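Putative aldehyde dehydrogenase AldY (Bacillus subtilis, PDB 4DNG) probably oxidises aldehydes to carboxylates with NAD(+) as the electron acceptor, and may help protect the cell against stress from ethanol and related compounds. Local coordinates at residues S39-T42 / G43-E47; M157-S160 / M161-I164; M207-V211 / K212-D216; G231-A234 / V235-I239; P462-V465 / E466-V470. One frame throughout, in Å; residues are numbered along the deposited sequence.

Contact 1. Residues S39-T42 / G43-E47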
loop_
_atom_site.group_PDB
_atom_site.type_symbol
_atom_site.label_atom_id
_atom_site.label_comp_id
_atom_site.label_asym_id
_atom_site.label_seq_id
_atom_site.Cartn_x
_atom_site.Cartn_y
_atom_site.Cartn_z
ATOM N N SER A 39 -3.989 19.879 28.742
ATOM C CA SER A 39 -4.723 20.777 27.858
ATOM C C SER A 39 -4.674 20.232 26.434
ATOM O O SER A 39 -3.620 19.774 25.965
ATOM C CB SER A 39 -4.108 22.168 27.893
ATOM O OG SER A 39 -2.805 22.127 27.355
ATOM N N LEU A 40 -5.816 20.310 25.755
ATOM C CA LEU A 40 -6.010 19.697 24.452
ATOM C C LEU A 40 -5.639 20.668 23.343
ATOM O O LEU A 40 -6.130 21.791 23.303
ATOM C CB LEU A 40 -7.472 19.265 24.310
ATOM C CG LEU A 40 -7.896 18.275 25.397
ATOM C CD1 LEU A 40 -9.351 17.841 25.237
ATOM C CD2 LEU A 40 -6.951 17.078 25.367
ATOM N N ALA A 41 -4.776 20.230 22.439
ATOM C CA ALA A 41 -4.330 21.067 21.333
ATOM C C ALA A 41 -5.424 21.159 20.262
ATOM O O ALA A 41 -6.331 20.323 20.226
ATOM C CB ALA A 41 -3.053 20.500 20.750
ATOM N N THR A 42 -5.337 22.158 19.385
ATOM C CA THR A 42 -6.426 22.428 18.434
ATOM C C THR A 42 -6.112 21.972 17.040
ATOM O O THR A 42 -4.933 21.774 16.686
ATOM C CB THR A 42 -6.695 23.933 18.268
ATOM O OG1 THR A 42 -5.605 24.521 17.553
ATOM C CG2 THR A 42 -6.851 24.606 19.607
ATOM N N GLY A 43 -7.169 21.860 16.234
ATOM C CA GLY A 43 -7.019 21.730 14.779
ATOM C C GLY A 43 -5.926 22.611 14.185
ATOM O O GLY A 43 -5.036 22.115 13.483
ATOM N N LYS A 44 -5.962 23.911 14.493
ATOM C CA LYS A 44 -4.965 24.830 13.973
ATOM C C LYS A 44 -3.548 24.407 14.389
ATOM O O LYS A 44 -2.657 24.322 13.544
ATOM C CB LYS A 44 -5.279 26.267 14.400
ATOM C CG LYS A 44 -4.830 27.333 13.406
ATOM C CD LYS A 44 -3.397 27.775 13.647
ATOM C CE LYS A 44 -2.886 28.637 12.503
ATOM N NZ LYS A 44 -1.534 29.175 12.827
ATOM N N GLN A 45 -3.355 24.113 15.678
ATOM C CA GLN A 45 -2.059 23.641 16.203
ATOM C C GLN A 45 -1.511 22.392 15.466
ATOM O O GLN A 45 -0.298 22.284 15.205
ATOM C CB GLN A 45 -2.171 23.357 17.706
ATOM C CG GLN A 45 -2.252 24.599 18.582
ATOM C CD GLN A 45 -2.298 24.271 20.060
ATOM O OE1 GLN A 45 -3.345 23.909 20.596
ATOM N NE2 GLN A 45 -1.162 24.414 20.733
ATOM N N LEU A 46 -2.409 21.460 15.142
ATOM C CA LEU A 46 -2.045 20.254 14.382
ATOM C C LEU A 46 -1.542 20.631 13.004
ATOM O O LEU A 46 -0.483 20.171 12.584
ATOM C CB LEU A 46 -3.220 19.262 14.283
ATOM C CG LEU A 46 -3.048 17.905 13.583
ATOM C CD1 LEU A 46 -1.983 17.046 14.250
ATOM C CD2 LEU A 46 -4.380 17.162 13.511
ATOM N N GLU A 47 -2.291 21.486 12.311
ATOM C CA GLU A 47 -1.833 21.998 11.014
ATOM C C GLU A 47 -0.482 22.715 11.112
ATOM O O GLU A 47 0.374 22.475 10.274
ATOM C CB GLU A 47 -2.883 22.867 10.337
ATOM C CG GLU A 47 -4.160 22.125 9.981
ATOM C CD GLU A 47 -5.402 23.004 10.073
ATOM O OE1 GLU A 47 -5.332 24.079 10.702
ATOM O OE2 GLU A 47 -6.461 22.626 9.536
#
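A capping box opens helix 43-60, and Thr42 and Gln45 are its two members. Thr42, the N-cap residue, turns its hydroxyl into the first turn, where OG1 accepts from Gln45 N at 3.0 Å with an almost straight N-H...O angle of 177°. The first torsion of Thr42 (chi1 71°) sets OG1 between its own backbone N and carbonyl carbon and so faces it into that turn. Gln45 returns the bond: its side chain crosses that of Thr42 at about a right angle, and OE1 accepts from Thr42 N at 2.9 Å, the donor tilted 30° from the amide carbonyl plane. The chain beyond CG is extended, which carries OE1 back past the cap to within 3.4 Å of Ala41 CB. One regular helical bond, Leu46 N to Thr42 O at 3.0 Å, completes the turn.

Gln45 OE1 also accepts from Glu19 N, while Gln45 NE2 donates to Gly17 O, so both ends of the amide are held and its flip is defined. The cap thus joins the end of strand 34-39 to helix 43-60, with the loop at residues 17-20 lying against it and helix 211-214 packing on Leu40 and Leu46.

Contact 2. Residues M157-S160 / M161-I164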
loop_
_atom_site.group_PDB
_atom_site.type_symbol
_atom_site.label_atom_id
_atom_site.label_comp_id
_atom_site.label_asym_id
_atom_site.label_seq_id
_atom_site.Cartn_x
_atom_site.Cartn_y
_atom_site.Cartn_z
ATOM N N MET A 157 3.328 2.647 24.314
ATOM C CA MET A 157 4.711 3.050 24.095
ATOM C C MET A 157 5.384 2.201 23.012
ATOM O O MET A 157 6.052 2.715 22.100
ATOM C CB MET A 157 5.506 2.989 25.393
ATOM C CG MET A 157 6.971 3.302 25.157
ATOM S SD MET A 157 7.992 3.459 26.619
ATOM C CE MET A 157 7.291 4.896 27.436
ATOM N N ASN A 158 5.191 0.896 23.121
ATOM C CA ASN A 158 5.705 -0.033 22.152
ATOM C C ASN A 158 5.220 0.315 20.734
ATOM O O ASN A 158 6.038 0.455 19.814
ATOM C CB ASN A 158 5.289 -1.440 22.587
ATOM C CG ASN A 158 5.571 -2.489 21.548
ATOM O OD1 ASN A 158 6.717 -2.713 21.172
ATOM N ND2 ASN A 158 4.519 -3.157 21.087
ATOM N N LEU A 159 3.907 0.488 20.567
ATOM C CA LEU A 159 3.315 0.721 19.246
ATOM C C LEU A 159 3.681 2.077 18.655
ATOM O O LEU A 159 3.968 2.163 17.478
ATOM C CB LEU A 159 1.777 0.551 19.276
ATOM C CG LEU A 159 1.239 -0.871 19.517
ATOM C CD1 LEU A 159 -0.283 -0.922 19.474
ATOM C CD2 LEU A 159 1.824 -1.893 18.544
ATOM N N SER A 160 3.639 3.126 19.473
ATOM C CA SER A 160 4.151 4.423 19.094
ATOM C C SER A 160 5.593 4.308 18.565
ATOM O O SER A 160 5.898 4.753 17.447
ATOM C CB SER A 160 4.080 5.393 20.293
ATOM O OG SER A 160 2.727 5.617 20.690
ATOM N N MET A 161 6.485 3.707 19.348
ATOM C CA MET A 161 7.889 3.651 18.947
ATOM C C MET A 161 8.058 2.760 17.703
ATOM O O MET A 161 8.994 2.931 16.910
ATOM C CB MET A 161 8.736 3.149 20.104
ATOM C CG MET A 161 10.219 3.111 19.841
ATOM S SD MET A 161 10.734 4.815 19.773
ATOM C CE MET A 161 10.783 5.199 21.527
ATOM N N ARG A 162 7.125 1.836 17.498
ATOM C CA ARG A 162 7.170 0.999 16.292
ATOM C C ARG A 162 7.043 1.853 15.037
ATOM O O ARG A 162 7.419 1.413 13.960
ATOM C CB ARG A 162 6.122 -0.106 16.324
ATOM C CG ARG A 162 6.392 -1.234 15.356
ATOM C CD ARG A 162 5.146 -2.074 15.136
ATOM N NE ARG A 162 4.070 -1.276 14.556
ATOM C CZ ARG A 162 2.784 -1.617 14.595
ATOM N NH1 ARG A 162 1.865 -0.830 14.048
ATOM N NH2 ARG A 162 2.417 -2.740 15.193
ATOM N N SER A 163 6.550 3.082 15.174
ATOM C CA SER A 163 6.501 3.973 14.022
ATOM C C SER A 163 7.467 5.128 14.134
ATOM O O SER A 163 8.029 5.585 13.132
ATOM C CB SER A 163 5.090 4.497 13.776
ATOM O OG SER A 163 4.221 3.405 13.581
ATOM N N ILE A 164 7.641 5.626 15.344
ATOM C CA ILE A 164 8.532 6.753 15.552
ATOM C C ILE A 164 9.981 6.405 15.145
ATOM O O ILE A 164 10.607 7.125 14.360
ATOM C CB ILE A 164 8.421 7.274 16.995
ATOM C CG1 ILE A 164 7.059 7.955 17.183
ATOM C CG2 ILE A 164 9.591 8.181 17.315
ATOM C CD1 ILE A 164 6.635 8.161 18.623
HETATM O O HOH W 1 3.233 1.351 14.957
#
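Leu159 and Arg162 lie side by side on helix 156-169, the helix of the beta-alpha-beta unit formed with strands 135-150 and 173-177. Leu159 CD2 rests over one face of the Arg162 guanidinium, 3.5 Å from NH2. The arginine reaches this place with CG anti to its backbone N (chi1 -162°) and a single bend at chi3, which turns the planar group alongside the leucine. Both side chains also touch Thr230 of strand 226-231, and Arg162 NH2 makes a long, weak ion pair with Glu253, a predicted active-site residue.

A water continues this inner layer: it donates to Leu159 O at 2.7 Å and is hydrogen-bonded to Ser163 OG, which also pairs with Ser228 OG. It therefore ties a main-chain carbonyl to a side chain one turn further along the helix. On the buried flank, Ser160 OG has hydrogen-bonding partners in Ser151, His176, Pro156 and Gly186, while Met157, Met161 and Ile164 pack against helix 183-196.

The backbone keeps helical bonds from Met161 N to Met157 O and Arg162 N to Asn158 O, but Ser163 N turns to Ser160 O while the water occupies Leu159 O. Ser160 O takes two donors of different geometry. Ile164 N lies in the carbonyl plane at 2.9 Å, whereas Ser163 N, also 2.9 Å from Ser160 O, stands 52° out of that plane.

Contact 3. Residues M207-V211 / K212-D216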
loop_
_atom_site.group_PDB
_atom_site.type_symbol
_atom_site.label_atom_id
_atom_site.label_comp_id
_atom_site.label_asym_id
_atom_site.label_seq_id
_atom_site.Cartn_x
_atom_site.Cartn_y
_atom_site.Cartn_z
ATOM N N MET A 207 1.329 15.279 19.752
ATOM C CA MET A 207 0.086 16.002 19.949
ATOM C C MET A 207 -0.755 15.441 21.075
ATOM O O MET A 207 -1.134 14.264 21.059
ATOM C CB MET A 207 -0.737 15.913 18.675
ATOM C CG MET A 207 0.059 16.406 17.477
ATOM S SD MET A 207 0.370 18.176 17.662
ATOM C CE MET A 207 1.852 18.230 16.679
ATOM N N LEU A 208 -1.035 16.289 22.057
ATOM C CA LEU A 208 -1.963 15.941 23.124
ATOM C C LEU A 208 -3.293 16.586 22.807
ATOM O O LEU A 208 -3.450 17.800 22.877
ATOM C CB LEU A 208 -1.428 16.392 24.482
ATOM C CG LEU A 208 -0.684 15.295 25.235
ATOM C CD1 LEU A 208 0.452 14.730 24.404
ATOM C CD2 LEU A 208 -0.163 15.816 26.571
ATOM N N THR A 209 -4.242 15.770 22.409
ATOM C CA THR A 209 -5.485 16.279 21.916
ATOM C C THR A 209 -6.499 15.170 21.857
ATOM O O THR A 209 -6.269 14.087 22.383
ATOM C CB THR A 209 -5.295 16.944 20.540
ATOM O OG1 THR A 209 -6.546 17.480 20.100
ATOM C CG2 THR A 209 -4.760 15.930 19.532
ATOM N N ASP A 210 -7.644 15.436 21.246
ATOM C CA ASP A 210 -8.634 14.384 21.080
ATOM C C ASP A 210 -9.363 14.609 19.772
ATOM O O ASP A 210 -9.192 15.637 19.106
ATOM C CB ASP A 210 -9.575 14.266 22.310
ATOM C CG ASP A 210 -10.516 15.461 22.474
ATOM O OD1 ASP A 210 -10.380 16.443 21.716
ATOM O OD2 ASP A 210 -11.407 15.424 23.363
ATOM N N VAL A 211 -10.133 13.620 19.368
ATOM C CA VAL A 211 -10.821 13.708 18.097
ATOM C C VAL A 211 -11.873 14.819 18.131
ATOM O O VAL A 211 -12.144 15.480 17.122
ATOM C CB VAL A 211 -11.342 12.331 17.681
ATOM C CG1 VAL A 211 -12.314 12.457 16.542
ATOM C CG2 VAL A 211 -10.145 11.440 17.296
ATOM N N LYS A 212 -12.410 15.072 19.317
ATOM C CA LYS A 212 -13.315 16.190 19.503
ATOM C C LYS A 212 -12.667 17.524 19.034
ATOM O O LYS A 212 -13.334 18.385 18.473
ATOM C CB LYS A 212 -13.746 16.266 20.954
ATOM C CG LYS A 212 -14.731 15.178 21.328
ATOM C CD LYS A 212 -15.035 15.194 22.813
ATOM C CE LYS A 212 -16.174 14.244 23.149
ATOM N NZ LYS A 212 -16.552 14.297 24.597
ATOM N N GLU A 213 -11.370 17.691 19.263
ATOM C CA GLU A 213 -10.676 18.852 18.727
ATOM C C GLU A 213 -10.380 18.698 17.239
ATOM O O GLU A 213 -10.575 19.615 16.464
ATOM C CB GLU A 213 -9.391 19.139 19.496
ATOM C CG GLU A 213 -9.602 19.867 20.813
ATOM C CD GLU A 213 -10.476 21.105 20.697
ATOM O OE1 GLU A 213 -10.149 21.982 19.876
ATOM O OE2 GLU A 213 -11.477 21.211 21.449
ATOM N N ILE A 214 -9.974 17.510 16.839
ATOM C CA ILE A 214 -9.187 17.369 15.642
ATOM C C ILE A 214 -9.891 16.685 14.485
ATOM O O ILE A 214 -9.440 16.754 13.359
ATOM C CB ILE A 214 -7.809 16.811 16.076
ATOM C CG1 ILE A 214 -6.799 17.959 16.008
ATOM C CG2 ILE A 214 -7.408 15.456 15.452
ATOM C CD1 ILE A 214 -5.573 17.754 16.860
ATOM N N GLY A 215 -11.042 16.081 14.746
ATOM C CA GLY A 215 -11.763 15.384 13.697
ATOM C C GLY A 215 -10.746 14.527 12.976
ATOM O O GLY A 215 -9.883 13.925 13.622
ATOM N N ASP A 216 -10.811 14.512 11.644
ATOM C CA ASP A 216 -9.965 13.634 10.846
ATOM C C ASP A 216 -8.584 14.267 10.546
ATOM O O ASP A 216 -7.777 13.685 9.813
ATOM C CB ASP A 216 -10.692 13.202 9.563
ATOM C CG ASP A 216 -11.856 12.248 9.838
ATOM O OD1 ASP A 216 -11.727 11.398 10.758
ATOM O OD2 ASP A 216 -12.898 12.352 9.132
#
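The short helix 211-214 is N-capped by Asp210, and Lys212 is the first residue of the following segment to meet the cap. Its aliphatic chain crosses the aspartate at a slant, with CB 3.5 Å from Asp210 OD2, while Lys212 NZ stays 5.4 Å from OD2, too far for a salt bridge.

Glu213 supplies the capping donor: its N lies 2.9 Å from Asp210 OD1 and meets the carboxylate 36° above its plane, and the same N makes a weak bond to Asp210 O. A chi1 of 69° brings Asp210 OD1 round to this N-H. Arg22 reaches both acids, forming salt bridges to Asp210 OD1 and Glu213 OE2, and probably offsets the repulsion between the two carboxylates.

Ile214 follows on the buried side. Its CD1 packs on Thr209 CG2, the two side chains crossing at about a right angle, and Thr209 OG1 is hydrogen-bonded to Ala41 O in the loop before helix 43-60. The main-chain bonds from Ile214 N to Asp210 O and Val211 O are both weak.

At Gly215 the chain leaves the helix with positive phi (47°). Gly215 N donates to Val211 O at 2.7 Å, in the carbonyl plane and on a lone pair.

Contact 4. Residues G231-A234 / V235-I239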
loop_
_atom_site.group_PDB
_atom_site.type_symbol
_atom_site.label_atom_id
_atom_site.label_comp_id
_atom_site.label_asym_id
_atom_site.label_seq_id
_atom_site.Cartn_x
_atom_site.Cartn_y
_atom_site.Cartn_z
ATOM N N GLY A 231 -5.835 0.133 16.023
ATOM C CA GLY A 231 -7.196 0.392 16.524
ATOM C C GLY A 231 -8.288 -0.457 15.873
ATOM O O GLY A 231 -8.020 -1.548 15.348
ATOM N N SER A 232 -9.537 -0.001 15.937
ATOM C CA SER A 232 -10.665 -0.841 15.452
ATOM C C SER A 232 -10.738 -0.896 13.936
ATOM O O SER A 232 -10.291 0.007 13.258
ATOM C CB SER A 232 -12.024 -0.363 16.000
ATOM O OG SER A 232 -12.326 0.954 15.541
ATOM N N THR A 233 -11.345 -1.947 13.413
ATOM C CA THR A 233 -11.587 -2.081 11.975
ATOM C C THR A 233 -12.379 -0.920 11.329
ATOM O O THR A 233 -12.044 -0.478 10.226
ATOM C CB THR A 233 -12.245 -3.433 11.728
ATOM O OG1 THR A 233 -11.383 -4.425 12.283
ATOM C CG2 THR A 233 -12.463 -3.728 10.231
ATOM N N ALA A 234 -13.383 -0.399 12.031
ATOM C CA ALA A 234 -14.288 0.603 11.462
ATOM C C ALA A 234 -13.577 1.929 11.230
ATOM O O ALA A 234 -13.784 2.584 10.207
ATOM C CB ALA A 234 -15.529 0.775 12.347
ATOM N N VAL A 235 -12.732 2.315 12.182
ATOM C CA VAL A 235 -11.815 3.438 12.022
ATOM C C VAL A 235 -10.785 3.123 10.895
ATOM O O VAL A 235 -10.521 3.958 10.011
ATOM C CB VAL A 235 -11.154 3.784 13.382
ATOM C CG1 VAL A 235 -10.268 5.025 13.288
ATOM C CG2 VAL A 235 -12.231 3.997 14.455
ATOM N N GLY A 236 -10.247 1.904 10.895
ATOM C CA GLY A 236 -9.430 1.422 9.774
ATOM C C GLY A 236 -10.063 1.680 8.407
ATOM O O GLY A 236 -9.432 2.263 7.526
ATOM N N ARG A 237 -11.318 1.268 8.220
ATOM C CA ARG A 237 -11.955 1.461 6.926
ATOM C C ARG A 237 -12.033 2.949 6.595
ATOM O O ARG A 237 -11.845 3.357 5.444
ATOM C CB ARG A 237 -13.343 0.803 6.886
ATOM C CG ARG A 237 -13.316 -0.691 7.218
ATOM C CD ARG A 237 -14.661 -1.389 7.022
ATOM N NE ARG A 237 -14.356 -2.666 6.421
ATOM C CZ ARG A 237 -14.441 -3.833 7.029
ATOM N NH1 ARG A 237 -14.085 -4.917 6.372
ATOM N NH2 ARG A 237 -14.900 -3.913 8.263
ATOM N N HIS A 238 -12.295 3.755 7.620
ATOM C CA HIS A 238 -12.388 5.205 7.490
ATOM C C HIS A 238 -11.048 5.784 7.079
ATOM O O HIS A 238 -10.975 6.670 6.224
ATOM C CB HIS A 238 -12.889 5.772 8.823
ATOM C CG HIS A 238 -13.188 7.262 8.826
ATOM N ND1 HIS A 238 -14.310 7.780 8.300
ATOM C CD2 HIS A 238 -12.488 8.337 9.393
ATOM C CE1 HIS A 238 -14.303 9.117 8.467
ATOM N NE2 HIS A 238 -13.194 9.449 9.154
ATOM N N ILE A 239 -9.968 5.290 7.668
ATOM C CA ILE A 239 -8.637 5.705 7.244
ATOM C C ILE A 239 -8.347 5.224 5.814
ATOM O O ILE A 239 -7.878 5.988 4.971
ATOM C CB ILE A 239 -7.565 5.165 8.198
ATOM C CG1 ILE A 239 -7.747 5.829 9.544
ATOM C CG2 ILE A 239 -6.157 5.383 7.607
ATOM C CD1 ILE A 239 -7.055 5.116 10.675
#
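Thr233 and Arg237 lie alongside each other, one turn apart, on helix 233-246, the helix of the beta-alpha-beta unit that runs from strand 226-231 to strand 249-254. Residues 231-236 probably line the NAD(+) site, as in related enzymes, consistent with the Rossmann-type dinucleotide-binding fold of aldehyde dehydrogenases, and Ser232 stands at the N-cap of the helix.

The close-packed part begins with the inner side of the first turn. Gly236 N donates to Ser232 O at 3.0 Å, in the carbonyl plane with an N-H...O angle of 168°, and Arg237 N donates to Thr233 O at 2.8 Å, nearly in line with the C=O bond. Gly236 is buried here, its N already bound to Ser232 O. Beyond it, Ile239 packs on strands 226-231 and 249-254. The Thr233 and Arg237 side chains are close as well: the guanidinium approaches the threonine methyl obliquely, with Arg237 NH2 3.1 Å from Thr233 CG2. Both side chains also pack on Phe247 of the second subunit, so this edge belongs to the dimer interface.

The solvent side holds the exposed Ser232, Ala234 and Val235. Even there one touch is close, Ser232 OG lying 3.2 Å from Val235 CG2. For His238, a chi1 of -174° carries the imidazole away from the first turn, and its NE2 is hydrogen-bonded to Asp216 OD2. The third helical bond is longer than the first two: His238 N donates to Ala234 O at 3.2 Å, tilted 33° from the carbonyl plane.

Contact 5. Residues P462-V465 / E466-V470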
loop_
_atom_site.group_PDB
_atom_site.type_symbol
_atom_site.label_atom_id
_atom_site.label_comp_id
_atom_site.label_asym_id
_atom_site.label_seq_id
_atom_site.Cartn_x
_atom_site.Cartn_y
_atom_site.Cartn_z
ATOM N N PRO A 462 14.018 -5.700 6.775
ATOM C CA PRO A 462 13.960 -5.038 5.462
ATOM C C PRO A 462 12.551 -4.620 5.020
ATOM O O PRO A 462 12.417 -3.705 4.205
ATOM C CB PRO A 462 14.537 -6.088 4.507
ATOM C CG PRO A 462 14.311 -7.389 5.193
ATOM C CD PRO A 462 14.474 -7.099 6.657
ATOM N N TRP A 463 11.520 -5.271 5.560
ATOM C CA TRP A 463 10.131 -4.897 5.265
ATOM C C TRP A 463 9.768 -3.524 5.779
ATOM O O TRP A 463 8.914 -2.842 5.194
ATOM C CB TRP A 463 9.130 -5.962 5.741
ATOM C CG TRP A 463 9.353 -6.524 7.136
ATOM C CD1 TRP A 463 10.295 -7.476 7.528
ATOM C CD2 TRP A 463 8.589 -6.216 8.370
ATOM N NE1 TRP A 463 10.184 -7.756 8.869
ATOM C CE2 TRP A 463 9.186 -7.036 9.437
ATOM C CE3 TRP A 463 7.522 -5.370 8.688
ATOM C CZ2 TRP A 463 8.718 -6.995 10.751
ATOM C CZ3 TRP A 463 7.062 -5.339 10.017
ATOM C CH2 TRP A 463 7.647 -6.132 11.020
ATOM N N VAL A 464 10.438 -3.102 6.854
ATOM C CA VAL A 464 10.186 -1.803 7.482
ATOM C C VAL A 464 10.868 -0.657 6.735
ATOM O O VAL A 464 10.283 0.414 6.558
ATOM C CB VAL A 464 10.639 -1.782 8.953
ATOM C CG1 VAL A 464 9.954 -0.648 9.693
ATOM C CG2 VAL A 464 10.319 -3.105 9.632
ATOM N N VAL A 465 12.104 -0.886 6.307
ATOM C CA VAL A 465 12.866 0.091 5.514
ATOM C C VAL A 465 12.090 0.516 4.264
ATOM O O VAL A 465 11.986 1.703 3.982
ATOM C CB VAL A 465 14.297 -0.436 5.183
ATOM C CG1 VAL A 465 14.919 0.278 3.994
ATOM C CG2 VAL A 465 15.205 -0.307 6.402
ATOM N N GLU A 466 11.518 -0.447 3.542
ATOM C CA GLU A 466 10.673 -0.144 2.379
ATOM C C GLU A 466 9.465 0.711 2.774
ATOM O O GLU A 466 9.045 1.558 1.998
ATOM C CB GLU A 466 10.168 -1.415 1.669
ATOM C CG GLU A 466 11.192 -2.518 1.401
ATOM C CD GLU A 466 12.305 -2.121 0.432
ATOM O OE1 GLU A 466 12.066 -1.326 -0.507
ATOM O OE2 GLU A 466 13.436 -2.628 0.609
ATOM N N GLU A 467 8.918 0.491 3.975
ATOM C CA GLU A 467 7.682 1.167 4.400
ATOM C C GLU A 467 7.917 2.643 4.642
ATOM O O GLU A 467 7.067 3.466 4.324
ATOM C CB GLU A 467 7.064 0.519 5.651
ATOM C CG GLU A 467 6.136 -0.671 5.403
ATOM C CD GLU A 467 5.545 -1.247 6.698
ATOM O OE1 GLU A 467 6.001 -2.326 7.147
ATOM O OE2 GLU A 467 4.629 -0.623 7.281
ATOM N N PHE A 468 9.092 2.975 5.167
ATOM C CA PHE A 468 9.404 4.349 5.573
ATOM C C PHE A 468 10.354 5.046 4.616
ATOM O O PHE A 468 10.800 6.166 4.873
ATOM C CB PHE A 468 9.937 4.375 7.017
ATOM C CG PHE A 468 8.893 4.008 8.035
ATOM C CD1 PHE A 468 8.067 4.983 8.586
ATOM C CD2 PHE A 468 8.710 2.679 8.412
ATOM C CE1 PHE A 468 7.087 4.647 9.512
ATOM C CE2 PHE A 468 7.735 2.338 9.329
ATOM C CZ PHE A 468 6.919 3.323 9.879
ATOM N N THR A 469 10.657 4.395 3.499
ATOM C CA THR A 469 11.473 5.047 2.470
ATOM C C THR A 469 10.822 4.955 1.129
ATOM O O THR A 469 9.971 4.089 0.911
ATOM C CB THR A 469 12.887 4.449 2.356
ATOM O OG1 THR A 469 12.810 3.082 1.908
ATOM C CG2 THR A 469 13.618 4.543 3.699
ATOM N N VAL A 470 11.228 5.851 0.231
ATOM C CA VAL A 470 10.835 5.745 -1.167
ATOM C C VAL A 470 11.984 5.272 -2.077
ATOM O O VAL A 470 13.178 5.502 -1.826
ATOM C CB VAL A 470 10.181 7.040 -1.660
ATOM C CG1 VAL A 470 11.229 8.099 -1.971
ATOM C CG2 VAL A 470 9.295 6.757 -2.868
#
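A chi1 of -161° swings Val464 CG1 to the far side from its main-chain nitrogen, while CG of Phe468 stays beside its own N; the two side chains then lie side by side, pointing the same way, one turn apart on helix 462-468. Val464 CG1 comes within 3.7 Å of Phe468 CE2. The same ring presents its edge to a carbonyl: Val464 O lies in the ring plane, 3.3 Å from Phe468 CD2. That oxygen also accepts from Phe468 N at 3.1 Å, so it is approached by both the backbone and the ring of one residue.

Trp463 and Glu467 lie side by side and point the same way, ring and carboxylate planes 23° apart, with Glu467 OE1 at the indole edge, 3.7 Å from Trp463 CE3. The tryptophan is poorly ordered, so this arrangement is less certain.

Much of the helix is weakly bonded: Glu466 N to Pro462 O, Glu467 N to Val464 O and Phe468 N to Val465 O are all weak, whereas Phe468 N to Val464 O is sound. Where the helix gives way to strand 469-477, Thr469 OG1 donates to Val465 O at 2.6 Å, from 41° above the carbonyl plane.

Phe468 and Val464 pack on Pro166 of helix 156-169, and Phe468 also touches Ile147 of strand 135-150. Backbone bonding of Val470 to Leu142 then carries the chain into the sheet, antiparallel to strand 135-150.

In the fold
Contacts 1 and 3 form one neighbourhood, their centres about 7 Å apart: Ala41 N lies 2.8 Å from Leu208 O, a probable hydrogen bond, so the two capped helix starts are tied through their preceding loops. The centres of contacts 3 and 4 are about 16 Å apart, yet Asp216 OD2 and His238 NE2 bridge them at 2.9 Å. Contact 2 lies nearest the centre of the chain, about 7 Å away; it touches contact 5 by packing of Ser163 O on Phe468 CE1, and its nearest atoms are about 7 Å from those of contact 4. Measured to the side chain of the predicted active-site Glu253, those of Arg162 and Trp463 are about 3 Å and 8 Å away, and Gly236 about 9 Å.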